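Local coordinates for protein Pa14_01140 (Pseudomonas aeruginosa, PDB 6OX6) that acts as the immunity protein of the type VI secretion effector Tas1, binding this (p)ppApp-synthesizing toxin and preventing its early activation, at residues Asp13-Tyr18 with Thr24-His29. Sequence-based numbering, arbitrary orientation.
Sequences DIYIDY and TYRWDH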
loop_
_atom_site.group_PDB
_atom_site.type_symbol
_atom_site.label_atom_id
_atom_site.label_comp_id
_atom_site.label_asym_id
_atom_site.label_seq_id
_atom_site.Cartn_x
_atom_site.Cartn_y
_atom_site.Cartn_z
ATOM N N ASP B 13 -9.923 -22.912 4.797
ATOM C CA ASP B 13 -9.306 -21.893 5.618
ATOM C C ASP B 13 -7.994 -21.426 4.998
ATOM O O ASP B 13 -7.254 -22.208 4.400
ATOM C CB ASP B 13 -9.062 -22.434 7.025
ATOM C CG ASP B 13 -10.362 -22.692 7.798
ATOM O OD1 ASP B 13 -11.472 -22.507 7.242
ATOM O OD2 ASP B 13 -10.260 -23.029 8.994
ATOM N N ILE B 14 -7.721 -20.132 5.140
ATOM C CA ILE B 14 -6.558 -19.482 4.547
ATOM C C ILE B 14 -5.890 -18.633 5.619
ATOM O O ILE B 14 -6.555 -17.811 6.271
ATOM C CB ILE B 14 -6.951 -18.600 3.346
ATOM C CG1 ILE B 14 -7.659 -19.417 2.255
ATOM C CG2 ILE B 14 -5.718 -17.860 2.799
ATOM C CD1 ILE B 14 -6.779 -20.354 1.567
ATOM N N TYR B 15 -4.576 -18.794 5.767
ATOM C CA TYR B 15 -3.784 -18.033 6.726
ATOM C C TYR B 15 -2.713 -17.259 5.959
ATOM O O TYR B 15 -2.033 -17.822 5.091
ATOM C CB TYR B 15 -3.161 -18.959 7.781
ATOM C CG TYR B 15 -4.211 -19.756 8.554
ATOM C CD1 TYR B 15 -4.717 -20.960 8.051
ATOM C CD2 TYR B 15 -4.721 -19.287 9.766
ATOM C CE1 TYR B 15 -5.686 -21.699 8.753
ATOM C CE2 TYR B 15 -5.684 -20.026 10.493
ATOM C CZ TYR B 15 -6.157 -21.223 9.977
ATOM O OH TYR B 15 -7.113 -21.930 10.696
ATOM N N ILE B 16 -2.553 -15.984 6.314
ATOM C CA ILE B 16 -1.847 -14.992 5.518
ATOM C C ILE B 16 -0.850 -14.261 6.398
ATOM O O ILE B 16 -1.203 -13.836 7.503
ATOM C CB ILE B 16 -2.845 -13.987 4.926
ATOM C CG1 ILE B 16 -3.760 -14.699 3.940
ATOM C CG2 ILE B 16 -2.129 -12.834 4.326
ATOM C CD1 ILE B 16 -4.969 -13.874 3.581
ATOM N N ASP B 17 0.387 -14.108 5.909
ATOM C CA ASP B 17 1.396 -13.268 6.537
ATOM C C ASP B 17 1.723 -12.104 5.603
ATOM O O ASP B 17 2.019 -12.317 4.428
ATOM C CB ASP B 17 2.661 -14.075 6.836
ATOM C CG ASP B 17 3.794 -13.215 7.395
ATOM O OD1 ASP B 17 3.506 -12.164 8.015
ATOM O OD2 ASP B 17 4.982 -13.585 7.197
ATOM N N TYR B 18 1.691 -10.893 6.118
ATOM C CA TYR B 18 2.029 -9.701 5.333
ATOM C C TYR B 18 3.138 -9.000 6.102
ATOM O O TYR B 18 2.854 -8.201 7.004
ATOM C CB TYR B 18 0.794 -8.810 5.155
ATOM C CG TYR B 18 0.994 -7.518 4.354
ATOM C CD1 TYR B 18 1.969 -7.414 3.350
ATOM C CD2 TYR B 18 0.183 -6.402 4.601
ATOM C CE1 TYR B 18 2.137 -6.226 2.613
ATOM C CE2 TYR B 18 0.355 -5.220 3.869
ATOM C CZ TYR B 18 1.320 -5.160 2.869
ATOM O OH TYR B 18 1.483 -3.990 2.170
ATOM N N THR B 24 -0.902 -10.513 10.308
ATOM C CA THR B 24 -1.415 -11.781 9.804
ATOM C C THR B 24 -2.945 -11.805 9.862
ATOM O O THR B 24 -3.584 -11.096 10.648
ATOM C CB THR B 24 -0.845 -12.985 10.590
ATOM O OG1 THR B 24 -1.435 -13.047 11.908
ATOM C CG2 THR B 24 0.671 -12.849 10.720
ATOM N N TYR B 25 -3.533 -12.653 9.023
ATOM C CA TYR B 25 -4.978 -12.802 8.937
ATOM C C TYR B 25 -5.332 -14.276 8.927
ATOM O O TYR B 25 -4.545 -15.127 8.469
ATOM C CB TYR B 25 -5.573 -12.136 7.669
ATOM C CG TYR B 25 -5.434 -10.625 7.671
ATOM C CD1 TYR B 25 -4.358 -10.014 7.057
ATOM C CD2 TYR B 25 -6.352 -9.823 8.330
ATOM C CE1 TYR B 25 -4.219 -8.653 7.069
ATOM C CE2 TYR B 25 -6.228 -8.465 8.340
ATOM C CZ TYR B 25 -5.165 -7.884 7.713
ATOM O OH TYR B 25 -5.029 -6.524 7.718
ATOM N N ARG B 26 -6.521 -14.561 9.458
ATOM C CA ARG B 26 -7.114 -15.885 9.419
ATOM C C ARG B 26 -8.470 -15.781 8.736
ATOM O O ARG B 26 -9.318 -14.969 9.137
ATOM C CB ARG B 26 -7.243 -16.461 10.829
ATOM C CG ARG B 26 -8.065 -17.745 10.910
ATOM C CD ARG B 26 -8.152 -18.236 12.382
ATOM N NE ARG B 26 -8.921 -17.361 13.257
ATOM C CZ ARG B 26 -10.222 -17.527 13.516
ATOM N NH1 ARG B 26 -10.904 -18.524 12.952
ATOM N NH2 ARG B 26 -10.850 -16.693 14.338
ATOM N N TRP B 27 -8.657 -16.579 7.690
ATOM C CA TRP B 27 -9.932 -16.715 7.002
ATOM C C TRP B 27 -10.576 -18.048 7.370
ATOM O O TRP B 27 -9.939 -19.103 7.306
ATOM C CB TRP B 27 -9.714 -16.590 5.495
ATOM C CG TRP B 27 -10.813 -17.094 4.599
ATOM C CD1 TRP B 27 -10.818 -18.261 3.887
ATOM C CD2 TRP B 27 -12.060 -16.434 4.295
ATOM N NE1 TRP B 27 -11.988 -18.373 3.169
ATOM C CE2 TRP B 27 -12.767 -17.266 3.405
ATOM C CE3 TRP B 27 -12.647 -15.223 4.700
ATOM C CZ2 TRP B 27 -14.023 -16.925 2.900
ATOM C CZ3 TRP B 27 -13.898 -14.882 4.202
ATOM C CH2 TRP B 27 -14.571 -15.732 3.304
ATOM N N ASP B 28 -11.830 -17.999 7.760
ATOM C CA ASP B 28 -12.622 -19.180 8.080
ATOM C C ASP B 28 -13.640 -19.321 6.954
ATOM O O ASP B 28 -14.560 -18.506 6.839
ATOM C CB ASP B 28 -13.287 -19.002 9.449
ATOM C CG ASP B 28 -14.124 -20.205 9.884
ATOM O OD1 ASP B 28 -14.605 -20.990 9.034
ATOM O OD2 ASP B 28 -14.337 -20.329 11.101
ATOM N N HIS B 29 -13.469 -20.328 6.096
ATOM C CA HIS B 29 -14.331 -20.361 4.920
ATOM C C HIS B 29 -15.772 -20.730 5.289
ATOM O O HIS B 29 -16.714 -20.177 4.714
ATOM C CB HIS B 29 -13.751 -21.293 3.855
ATOM C CG HIS B 29 -14.013 -22.743 4.101
ATOM N ND1 HIS B 29 -13.219 -23.513 4.922
ATOM C CD2 HIS B 29 -14.979 -23.564 3.627
ATOM C CE1 HIS B 29 -13.686 -24.750 4.948
ATOM N NE2 HIS B 29 -14.747 -24.809 4.162
HETATM O O HOH W 1 -10.385 -20.185 10.768
#
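I14 and W27, and two steps further on I16 and Y25, are the hydrogen-bonded pairs of an antiparallel β-hairpin whose strands 14-18 and 23-28 form the middle of a four-stranded sheet. Each pair exchanges two backbone bonds; the shortest runs from W27 N to I14 O, 2.8 Å, and T24 CA adds a CA-H...O contact to I16 O. These central strands are tightly packed on both faces. On one, CG1 of I14 lies 3.7 Å from CD1 of W27; chi1 of 163°, with CG anti to the backbone N, lays the indole along its own strand toward the C-terminal end and turns its CD1 corner to I14. Helix 53-61 covers I16 and Y25, while W27 NE1 is satisfied by the carbonyl of F9.

The other face illustrates cross-strand pairing of an aromatic with the aliphatic part of an arginine. The chain of R26 runs alongside the Y15 ring, in the same direction, with CE2 of Y15 3.3 Å from CG of R26, and Y70 packs against both. A bend at chi3 (67°) turns the guanidinium, which forms a salt bridge with E43; its NH1 gives a 2.8 Å bond to a water that binds OD2 of D13 only weakly.

At this looser, watered end, backbone pairing gives way to a carboxylate that takes both a main-chain and an imidazole N-H. OD1 of D13 accepts from H29 N at 3.2 Å and H29 ND1 at 3.1 Å, from opposite faces of the carboxylate plane. Two donors would probably favour an ionised D13 despite D28 nearby; the ND1 bond would limit rotation of the H29 ring while the N bond holds its backbone, whose carbonyl meets K415 NZ of the Tas1 chain.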